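Local coordinates for protein alpha-ketoglutarate-dependent non-heme iron oxygenase EasH (Aspergillus japonicus, PDB 5M0T) that probably acts as an iron(II)- and 2-oxoglutarate-dependent oxygenase in the biosynthesis of the ergot alkaloid cycloclavine, at residues L28-G32 against L203-T208; Y112-S118 against F225-S231; E134-I138 against S148-N154. All blocks are in the same frame, centred on the assembly; numbering follows the deposited sequence.

Overall arrangement
From the N terminus, helix 21-31 delivers the first half of contact 1 at residues 28-32, and residues 112-118 then bring in the first strand of contact 2. Contact 3 opens at 134-138 and closes soon after at 148-154, with helix 139-144 in its short loop. Residues 203-208 return to close contact 1, and 225-231 return to close contact 2. Contacts 1 and 2 therefore cross along the chain, and contact 3 is nested inside both. In space, strand 152-158 of contact 3 runs between strands 201-205 and 222-231, so the three contacts tie a helix end, the large sheet and the iron-binding loop into one core.

Contact 1 of 3, residues L28-G32 against L203-T208; sequences LQEDG and LFTGKT
Gly32, just past the end of helix 21-31, meets strand 201-205 and the turn after it through its carbonyl oxygen, while Leu28, one turn earlier, supplies the apolar half of the contact. The polar half gathers on Gly32 O. Thr208 OG1 donates a short hydrogen bond to it, 2.7 Å long, arriving above the carbonyl plane, 38° out of it. The Thr208 hydroxyl sits beside its own backbone N (chi1 -59°), from where it is directed at the oxygen. Thr205 N gives the same oxygen a second bond, weak at 3.4 Å, and Phe204 CA adds a CA-H...O contact. This buried carbonyl is thus met by the strand and the turn together. Gly32 leaves helical geometry with a positive phi, a common helix ending that glycine adopts readily, and its N still closes the last turn on Leu28 O at 2.8 Å.

Within 203-208 the chain turns sharply in a type I beta turn from Thr205 to Thr208. Thr205 OG1 accepts from Lys207 N at 3.1 Å, an ST turn that ties the threonine to the bend it starts.

The apolar half belongs to the branched end of Leu28. Its CG lies 4.0 Å from Thr205 CG2, and CD2 is 4.1 Å from Leu203 CD2, the two leucine side chains crossing at about a right angle. CD1 rests 3.8 Å from Leu203 O, against the strand backbone.

Around the pair, Leu28 and Leu203 both pack on Leu153 of strand 152-158. The Phe204 ring instead meets the His210 ring, planes about 35° apart, and touches Asn154 near the iron. Strand 33-37, which follows Gly32 directly, pairs with strand 201-205 through Val34 and Leu203, so helix 21-31 ends where its chain enters the large sheet.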
loop_
_atom_site.group_PDB
_atom_site.type_symbol
_atom_site.label_atom_id
_atom_site.label_comp_id
_atom_site.label_asym_id
_atom_site.label_seq_id
_atom_site.Cartn_x
_atom_site.Cartn_y
_atom_site.Cartn_z
ATOM N N LEU A 28 14.398 -18.341 -11.245
ATOM C CA LEU A 28 13.424 -17.249 -11.260
ATOM C C LEU A 28 13.997 -15.969 -11.885
ATOM O O LEU A 28 13.331 -15.331 -12.685
ATOM C CB LEU A 28 12.909 -16.972 -9.840
ATOM C CG LEU A 28 11.722 -16.029 -9.703
ATOM C CD1 LEU A 28 10.484 -16.654 -10.324
ATOM C CD2 LEU A 28 11.464 -15.673 -8.245
ATOM N N GLN A 29 15.225 -15.601 -11.530
ATOM C CA GLN A 29 15.921 -14.469 -12.159
ATOM C C GLN A 29 16.155 -14.653 -13.657
ATOM O O GLN A 29 15.981 -13.720 -14.438
ATOM C CB GLN A 29 17.297 -14.258 -11.536
ATOM C CG GLN A 29 17.284 -13.694 -10.148
ATOM C CD GLN A 29 18.698 -13.481 -9.616
ATOM O OE1 GLN A 29 19.532 -14.382 -9.648
ATOM N NE2 GLN A 29 18.969 -12.282 -9.125
ATOM N N GLU A 30 16.598 -15.847 -14.038
ATOM C CA GLU A 30 16.923 -16.140 -15.423
ATOM C C GLU A 30 15.670 -16.284 -16.310
ATOM O O GLU A 30 15.672 -15.809 -17.440
ATOM C CB GLU A 30 17.797 -17.396 -15.500
ATOM C CG GLU A 30 19.171 -17.172 -14.874
ATOM C CD GLU A 30 19.997 -18.443 -14.652
ATOM O OE1 GLU A 30 19.490 -19.570 -14.844
ATOM O OE2 GLU A 30 21.179 -18.307 -14.267
ATOM N N ASP A 31 14.632 -16.948 -15.796
ATOM C CA ASP A 31 13.455 -17.358 -16.588
ATOM C C ASP A 31 12.150 -16.626 -16.240
ATOM O O ASP A 31 11.224 -16.623 -17.042
ATOM C CB ASP A 31 13.218 -18.863 -16.431
ATOM C CG ASP A 31 14.312 -19.724 -17.082
ATOM O OD1 ASP A 31 15.346 -19.206 -17.543
ATOM O OD2 ASP A 31 14.133 -20.956 -17.128
ATOM N N GLY A 32 12.080 -16.027 -15.051
ATOM C CA GLY A 32 10.867 -15.364 -14.572
ATOM C C GLY A 32 9.793 -16.286 -14.039
ATOM O O GLY A 32 8.754 -15.822 -13.555
ATOM N N LEU A 203 5.899 -20.974 -9.819
ATOM C CA LEU A 203 6.345 -19.738 -9.176
ATOM C C LEU A 203 6.727 -18.718 -10.247
ATOM O O LEU A 203 7.587 -19.014 -11.070
ATOM C CB LEU A 203 7.574 -20.019 -8.307
ATOM C CG LEU A 203 8.065 -18.836 -7.480
ATOM C CD1 LEU A 203 7.094 -18.548 -6.349
ATOM C CD2 LEU A 203 9.475 -19.066 -6.955
ATOM N N PHE A 204 6.102 -17.535 -10.239
ATOM C CA PHE A 204 6.446 -16.472 -11.191
ATOM C C PHE A 204 6.351 -15.076 -10.579
ATOM O O PHE A 204 5.575 -14.843 -9.659
ATOM C CB PHE A 204 5.626 -16.580 -12.477
ATOM C CG PHE A 204 4.136 -16.647 -12.270
ATOM C CD1 PHE A 204 3.372 -15.483 -12.218
ATOM C CD2 PHE A 204 3.488 -17.870 -12.147
ATOM C CE1 PHE A 204 1.996 -15.543 -12.032
ATOM C CE2 PHE A 204 2.101 -17.933 -11.963
ATOM C CZ PHE A 204 1.357 -16.774 -11.913
ATOM N N THR A 205 7.183 -14.159 -11.075
ATOM C CA THR A 205 7.134 -12.773 -10.650
ATOM C C THR A 205 5.972 -12.064 -11.327
ATOM O O THR A 205 5.408 -12.571 -12.288
ATOM C CB THR A 205 8.398 -11.991 -11.040
ATOM O OG1 THR A 205 8.419 -11.772 -12.462
ATOM C CG2 THR A 205 9.694 -12.728 -10.539
ATOM N N GLY A 206 5.670 -10.857 -10.859
ATOM C CA GLY A 206 4.643 -10.021 -11.455
ATOM C C GLY A 206 5.001 -9.478 -12.828
ATOM O O GLY A 206 4.198 -8.764 -13.410
ATOM N N LYS A 207 6.201 -9.787 -13.331
ATOM C CA LYS A 207 6.669 -9.326 -14.619
ATOM C C LYS A 207 6.579 -10.377 -15.702
ATOM O O LYS A 207 6.865 -10.085 -16.835
ATOM C CB LYS A 207 8.107 -8.840 -14.484
ATOM C CG LYS A 207 8.208 -7.655 -13.554
ATOM C CD LYS A 207 9.642 -7.226 -13.350
ATOM C CE LYS A 207 10.030 -6.060 -14.185
ATOM N NZ LYS A 207 11.306 -5.487 -13.689
ATOM N N THR A 208 6.158 -11.586 -15.354
ATOM C CA THR A 208 6.128 -12.699 -16.280
ATOM C C THR A 208 4.713 -12.904 -16.818
ATOM O O THR A 208 3.755 -12.988 -16.043
ATOM C CB THR A 208 6.622 -13.968 -15.575
ATOM O OG1 THR A 208 7.966 -13.750 -15.085
ATOM C CG2 THR A 208 6.601 -15.169 -16.500
#

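Contact 2 of 3, residues Y112-S118 against F225-S231; sequences YWLTTSS and FPLIMQS
Residues 112-118 and 225-231 are antiparallel neighbours in the large sheet, paired from Tyr112 beside Ser231 to Ser117 beside Leu227, the short segments running 136° apart in direction across a bulge. Trp113 and Gln230 form a hydrogen-bonded pair, Trp113 N to Gln230 O at 2.9 Å and Gln230 N to Trp113 O at 2.8 Å. A classic beta bulge follows: Thr115 and Thr116 both face Ile228, Thr115 N giving its hydrogen to Ile228 O and Ile228 N to Thr116 O. Farther on, Pro226 O accepts twice, from Ser118 N and from Ser117 OG at 2.9 Å, the hydroxyl tilted 19° from the carbonyl plane.

Side chains pack over both faces. Met229, bent at chi2 and chi3, curls back until CE lies 3.4 Å from Trp113 C and reaches the Tyr112 ring at its edge. Leu114 CD1 meets Leu227 CD2 at 4.0 Å, the two crossing at about a right angle. On the face of Trp113 and Gln230, Thr116 CG2 lies 3.6 Å from Ile228 CD1, the side chains side by side. The weak Thr115 OG1 to Gln230 OE1 bond, 3.2 Å, is secondary: Val237 N also binds that hydroxyl, and Thr235 O holds Gln230 NE2.

Phe87 of helix 85-91 packs on Leu114 and Ser117, whereas Ile228 looks toward the iron. As in related 2-oxoglutarate oxygenases of the double-stranded beta-helix (jelly-roll) fold, helices back this sheet and the metal lies on its inner side.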
loop_
_atom_site.group_PDB
_atom_site.type_symbol
_atom_site.label_atom_id
_atom_site.label_comp_id
_atom_site.label_asym_id
_atom_site.label_seq_id
_atom_site.Cartn_x
_atom_site.Cartn_y
_atom_site.Cartn_z
ATOM N N TYR A 112 7.924 -7.201 2.812
ATOM C CA TYR A 112 6.905 -7.697 1.914
ATOM C C TYR A 112 5.752 -8.207 2.761
ATOM O O TYR A 112 5.893 -8.381 3.978
ATOM C CB TYR A 112 7.446 -8.845 1.056
ATOM C CG TYR A 112 8.101 -9.920 1.893
ATOM C CD1 TYR A 112 9.428 -9.788 2.309
ATOM C CD2 TYR A 112 7.385 -11.027 2.329
ATOM C CE1 TYR A 112 10.024 -10.736 3.107
ATOM C CE2 TYR A 112 7.982 -11.990 3.122
ATOM C CZ TYR A 112 9.305 -11.841 3.509
ATOM O OH TYR A 112 9.926 -12.779 4.315
ATOM N N TRP A 113 4.619 -8.444 2.111
ATOM C CA TRP A 113 3.442 -9.026 2.760
ATOM C C TRP A 113 2.445 -9.567 1.726
ATOM O O TRP A 113 2.657 -9.427 0.524
ATOM C CB TRP A 113 2.786 -8.017 3.721
ATOM C CG TRP A 113 2.365 -6.683 3.143
ATOM C CD1 TRP A 113 2.343 -6.288 1.818
ATOM C CD2 TRP A 113 1.829 -5.587 3.886
ATOM N NE1 TRP A 113 1.879 -5.002 1.714
ATOM C CE2 TRP A 113 1.547 -4.552 2.966
ATOM C CE3 TRP A 113 1.548 -5.383 5.241
ATOM C CZ2 TRP A 113 1.016 -3.325 3.367
ATOM C CZ3 TRP A 113 1.027 -4.162 5.636
ATOM C CH2 TRP A 113 0.771 -3.144 4.697
ATOM N N LEU A 114 1.376 -10.198 2.192
ATOM C CA LEU A 114 0.377 -10.789 1.313
ATOM C C LEU A 114 -0.452 -9.693 0.655
ATOM O O LEU A 114 -0.911 -8.783 1.330
ATOM C CB LEU A 114 -0.535 -11.724 2.114
ATOM C CG LEU A 114 -1.616 -12.487 1.339
ATOM C CD1 LEU A 114 -1.009 -13.577 0.468
ATOM C CD2 LEU A 114 -2.628 -13.070 2.317
ATOM N N THR A 115 -0.613 -9.764 -0.658
ATOM C CA THR A 115 -1.546 -8.873 -1.354
ATOM C C THR A 115 -2.882 -9.599 -1.622
ATOM O O THR A 115 -3.957 -9.052 -1.338
ATOM C CB THR A 115 -0.950 -8.200 -2.604
ATOM O OG1 THR A 115 -1.938 -7.352 -3.198
ATOM C CG2 THR A 115 -0.471 -9.190 -3.651
ATOM N N THR A 116 -2.814 -10.833 -2.116
ATOM C CA THR A 116 -4.011 -11.622 -2.380
ATOM C C THR A 116 -3.691 -13.101 -2.451
ATOM O O THR A 116 -2.614 -13.492 -2.865
ATOM C CB THR A 116 -4.760 -11.168 -3.681
ATOM O OG1 THR A 116 -5.904 -12.008 -3.929
ATOM C CG2 THR A 116 -3.850 -11.192 -4.906
ATOM N N SER A 117 -4.638 -13.922 -2.036
ATOM C CA SER A 117 -4.558 -15.349 -2.240
ATOM C C SER A 117 -5.955 -15.861 -2.503
ATOM O O SER A 117 -6.911 -15.411 -1.864
ATOM C CB SER A 117 -3.968 -16.049 -1.004
ATOM O OG SER A 117 -3.590 -17.373 -1.329
ATOM N N SER A 118 -6.067 -16.795 -3.440
ATOM C CA SER A 118 -7.353 -17.331 -3.842
ATOM C C SER A 118 -7.239 -18.799 -4.128
ATOM O O SER A 118 -6.161 -19.296 -4.419
ATOM C CB SER A 118 -7.880 -16.624 -5.111
ATOM O OG SER A 118 -7.737 -15.207 -5.017
ATOM N N PHE A 225 -4.247 -22.617 -6.754
ATOM C CA PHE A 225 -4.130 -21.870 -5.497
ATOM C C PHE A 225 -3.068 -20.786 -5.632
ATOM O O PHE A 225 -1.922 -21.002 -5.246
ATOM C CB PHE A 225 -3.809 -22.879 -4.383
ATOM C CG PHE A 225 -3.492 -22.282 -3.045
ATOM C CD1 PHE A 225 -4.054 -21.094 -2.608
ATOM C CD2 PHE A 225 -2.641 -22.959 -2.186
ATOM C CE1 PHE A 225 -3.744 -20.580 -1.364
ATOM C CE2 PHE A 225 -2.330 -22.449 -0.946
ATOM C CZ PHE A 225 -2.881 -21.257 -0.533
ATOM N N PRO A 226 -3.423 -19.638 -6.243
ATOM C CA PRO A 226 -2.497 -18.511 -6.291
ATOM C C PRO A 226 -2.307 -17.886 -4.924
ATOM O O PRO A 226 -3.273 -17.622 -4.232
ATOM C CB PRO A 226 -3.191 -17.508 -7.226
ATOM C CG PRO A 226 -4.628 -17.914 -7.211
ATOM C CD PRO A 226 -4.561 -19.411 -7.155
ATOM N N LEU A 227 -1.059 -17.659 -4.546
ATOM C CA LEU A 227 -0.735 -16.971 -3.323
ATOM C C LEU A 227 0.284 -15.917 -3.713
ATOM O O LEU A 227 1.420 -16.245 -4.091
ATOM C CB LEU A 227 -0.187 -17.984 -2.307
ATOM C CG LEU A 227 0.123 -17.550 -0.878
ATOM C CD1 LEU A 227 0.450 -18.799 -0.066
ATOM C CD2 LEU A 227 1.286 -16.561 -0.810
ATOM N N ILE A 228 -0.117 -14.650 -3.633
ATOM C CA ILE A 228 0.710 -13.566 -4.158
ATOM C C ILE A 228 1.268 -12.713 -3.028
ATOM O O ILE A 228 0.516 -12.085 -2.276
ATOM C CB ILE A 228 -0.058 -12.715 -5.184
ATOM C CG1 ILE A 228 -0.830 -13.623 -6.154
ATOM C CG2 ILE A 228 0.898 -11.814 -5.939
ATOM C CD1 ILE A 228 -1.644 -12.892 -7.207
ATOM N N MET A 229 2.596 -12.713 -2.910
ATOM C CA MET A 229 3.309 -11.817 -1.990
ATOM C C MET A 229 3.721 -10.569 -2.745
ATOM O O MET A 229 3.972 -10.604 -3.947
ATOM C CB MET A 229 4.548 -12.498 -1.399
ATOM C CG MET A 229 4.253 -13.823 -0.726
ATOM S SD MET A 229 3.018 -13.722 0.572
ATOM C CE MET A 229 3.856 -12.704 1.780
ATOM N N GLN A 230 3.830 -9.474 -2.007
ATOM C CA GLN A 230 4.046 -8.168 -2.592
ATOM C C GLN A 230 4.955 -7.295 -1.742
ATOM O O GLN A 230 4.947 -7.383 -0.522
ATOM C CB GLN A 230 2.676 -7.519 -2.757
ATOM C CG GLN A 230 2.630 -6.063 -3.168
ATOM C CD GLN A 230 1.225 -5.685 -3.607
ATOM O OE1 GLN A 230 0.708 -6.216 -4.586
ATOM N NE2 GLN A 230 0.589 -4.814 -2.853
ATOM N N SER A 231 5.729 -6.458 -2.418
ATOM C CA SER A 231 6.494 -5.371 -1.795
ATOM C C SER A 231 5.626 -4.525 -0.844
ATOM O O SER A 231 4.554 -4.047 -1.232
ATOM C CB SER A 231 7.094 -4.476 -2.904
ATOM O OG SER A 231 7.598 -3.268 -2.383
#

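Contact 3 of 3, residues E134-I138 against S148-N154; sequences EHDGI and SPESMLN. With FE2 (Fe (II) ion), chain C; AKG (2-oxoglutaric acid), chain D.
Glu134 and Asn154 meet at the iron(II) site, where Glu134 is the carboxylate of the two-histidine, one-carboxylate facial triad completed by His132 and His210. Glu134 OE1 binds the iron at 2.0 Å. The 2-oxoglutarate chelates the same metal through carboxylate O1 and keto O5, each at 2.0 Å. A bend at chi2 (82°) turns the Glu134 carboxylate to the metal. Its other oxygen, OE2, takes a weak hydrogen bond from Asn154 ND2 at 3.1 Å, the amide and carboxylate planes 43° apart. Water 1 joins the same pair, donating to OE2 at 2.6 Å and accepting weakly from ND2. Asn154 thus sits in the second shell and, directly and through the water, probably helps to fix the rotation of the metal-binding carboxylate.

Met152 fills the middle. Its extended chain crosses Glu134 at about a right angle, bringing SD to 3.2 Å from Glu134 O, while CE meets Ile138 CD1 tip to tip at 3.8 Å. Ile138 CD1 also touches Ser151 CB. At the far end a water does the joining: water 2 sits at the edge of the His135 ring, in its plane, 2.9 Å from ND1, and it also bonds Pro149 O and Ser151 OG. Ser148 OG donates to Pro149 O as well, so that carbonyl is engaged from two directions.

Strand 152-158 runs between its partners 201-205 and 222-231, with Asn154 touching both Phe204 and Ile228. Helix 139-144, beginning just after Ile138, packs Cys141 against His135 and Ser151, and Gln233 of the second subunit touches Ile138.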
loop_
_atom_site.group_PDB
_atom_site.type_symbol
_atom_site.label_atom_id
_atom_site.label_comp_id
_atom_site.label_asym_id
_atom_site.label_seq_id
_atom_site.Cartn_x
_atom_site.Cartn_y
_atom_site.Cartn_z
ATOM N N GLU A 134 1.132 -9.873 -13.712
ATOM C CA GLU A 134 0.407 -9.645 -12.467
ATOM C C GLU A 134 0.647 -8.228 -11.918
ATOM O O GLU A 134 -0.245 -7.678 -11.270
ATOM C CB GLU A 134 0.733 -10.723 -11.422
ATOM C CG GLU A 134 -0.504 -11.226 -10.660
ATOM C CD GLU A 134 -1.315 -12.299 -11.403
ATOM O OE1 GLU A 134 -2.049 -11.986 -12.367
ATOM O OE2 GLU A 134 -1.233 -13.489 -11.012
ATOM N N HIS A 135 1.802 -7.619 -12.217
ATOM C CA HIS A 135 2.104 -6.262 -11.734
ATOM C C HIS A 135 1.262 -5.147 -12.367
ATOM O O HIS A 135 1.317 -4.005 -11.923
ATOM C CB HIS A 135 3.623 -5.964 -11.783
ATOM C CG HIS A 135 4.150 -5.467 -13.096
ATOM N ND1 HIS A 135 5.444 -5.010 -13.232
ATOM C CD2 HIS A 135 3.572 -5.313 -14.316
ATOM C CE1 HIS A 135 5.634 -4.599 -14.474
ATOM N NE2 HIS A 135 4.515 -4.775 -15.148
ATOM N N ASP A 136 0.479 -5.466 -13.398
ATOM C CA ASP A 136 -0.428 -4.472 -13.990
ATOM C C ASP A 136 -1.621 -4.111 -13.095
ATOM O O ASP A 136 -2.369 -3.219 -13.419
ATOM C CB ASP A 136 -0.860 -4.899 -15.403
ATOM C CG ASP A 136 0.279 -4.813 -16.421
ATOM O OD1 ASP A 136 1.009 -3.799 -16.426
ATOM O OD2 ASP A 136 0.438 -5.737 -17.240
ATOM N N GLY A 137 -1.774 -4.791 -11.954
ATOM C CA GLY A 137 -2.662 -4.334 -10.890
ATOM C C GLY A 137 -2.193 -3.077 -10.155
ATOM O O GLY A 137 -2.980 -2.474 -9.428
ATOM N N ILE A 138 -0.922 -2.696 -10.320
ATOM C CA ILE A 138 -0.334 -1.520 -9.691
ATOM C C ILE A 138 0.011 -0.489 -10.782
ATOM O O ILE A 138 0.849 -0.769 -11.631
ATOM C CB ILE A 138 0.956 -1.907 -8.950
ATOM C CG1 ILE A 138 0.674 -2.953 -7.869
ATOM C CG2 ILE A 138 1.657 -0.674 -8.374
ATOM C CD1 ILE A 138 1.941 -3.676 -7.418
ATOM N N SER A 148 10.300 -1.528 -14.020
ATOM C CA SER A 148 9.647 -1.575 -12.735
ATOM C C SER A 148 10.467 -2.373 -11.725
ATOM O O SER A 148 11.080 -3.385 -12.080
ATOM C CB SER A 148 8.281 -2.224 -12.878
ATOM O OG SER A 148 7.602 -2.260 -11.642
ATOM N N PRO A 149 10.465 -1.939 -10.455
ATOM C CA PRO A 149 10.987 -2.815 -9.443
ATOM C C PRO A 149 10.086 -4.031 -9.286
ATOM O O PRO A 149 8.913 -3.976 -9.667
ATOM C CB PRO A 149 10.959 -1.954 -8.186
ATOM C CG PRO A 149 9.753 -1.113 -8.403
ATOM C CD PRO A 149 9.870 -0.736 -9.860
ATOM N N GLU A 150 10.638 -5.101 -8.715
ATOM C CA GLU A 150 9.879 -6.297 -8.433
ATOM C C GLU A 150 8.845 -5.919 -7.396
ATOM O O GLU A 150 9.165 -5.261 -6.399
ATOM C CB GLU A 150 10.781 -7.421 -7.925
ATOM C CG GLU A 150 11.801 -7.935 -8.949
ATOM C CD GLU A 150 11.164 -8.631 -10.156
ATOM O OE1 GLU A 150 9.975 -9.035 -10.107
ATOM O OE2 GLU A 150 11.863 -8.791 -11.174
ATOM N N SER A 151 7.598 -6.277 -7.681
ATOM C CA SER A 151 6.454 -5.917 -6.840
ATOM C C SER A 151 5.677 -7.109 -6.332
ATOM O O SER A 151 5.125 -7.051 -5.255
ATOM C CB SER A 151 5.488 -5.020 -7.636
ATOM O OG SER A 151 5.068 -5.684 -8.808
ATOM N N MET A 152 5.610 -8.178 -7.113
ATOM C CA MET A 152 4.802 -9.333 -6.772
ATOM C C MET A 152 5.539 -10.635 -7.024
ATOM O O MET A 152 6.395 -10.719 -7.904
ATOM C CB MET A 152 3.536 -9.332 -7.609
ATOM C CG MET A 152 2.652 -8.133 -7.385
ATOM S SD MET A 152 1.228 -8.193 -8.467
ATOM C CE MET A 152 0.121 -7.045 -7.654
ATOM N N LEU A 153 5.180 -11.639 -6.240
ATOM C CA LEU A 153 5.674 -12.995 -6.405
ATOM C C LEU A 153 4.495 -13.936 -6.184
ATOM O O LEU A 153 3.939 -13.955 -5.085
ATOM C CB LEU A 153 6.772 -13.301 -5.377
ATOM C CG LEU A 153 7.505 -14.634 -5.538
ATOM C CD1 LEU A 153 7.961 -14.879 -6.979
ATOM C CD2 LEU A 153 8.689 -14.674 -4.578
ATOM N N ASN A 154 4.138 -14.708 -7.216
ATOM C CA ASN A 154 2.988 -15.626 -7.175
ATOM C C ASN A 154 3.409 -17.079 -6.999
ATOM O O ASN A 154 4.026 -17.658 -7.880
ATOM C CB ASN A 154 2.157 -15.504 -8.458
ATOM C CG ASN A 154 0.781 -16.149 -8.334
ATOM O OD1 ASN A 154 0.579 -17.113 -7.581
ATOM N ND2 ASN A 154 -0.182 -15.606 -9.070
HETATM FE FE FE2 C . -2.504 -13.672 -13.386
HETATM C C1 AKG D . -4.747 -14.371 -12.307
HETATM O O1 AKG D . -4.119 -13.319 -12.197
HETATM O O2 AKG D . -6.027 -14.499 -12.048
HETATM C C2 AKG D . -4.100 -15.689 -12.756
HETATM O O5 AKG D . -3.071 -15.627 -13.402
HETATM C C3 AKG D . -4.704 -17.018 -12.380
HETATM C C4 AKG D . -3.998 -18.189 -13.043
HETATM C C5 AKG D . -4.588 -19.534 -12.720
HETATM O O3 AKG D . -5.480 -19.565 -11.757
HETATM O O4 AKG D . -4.243 -20.528 -13.318
HETATM O O HOH W 1 -2.776 -15.349 -10.062
HETATM O O HOH W 2 6.944 -5.542 -10.848
#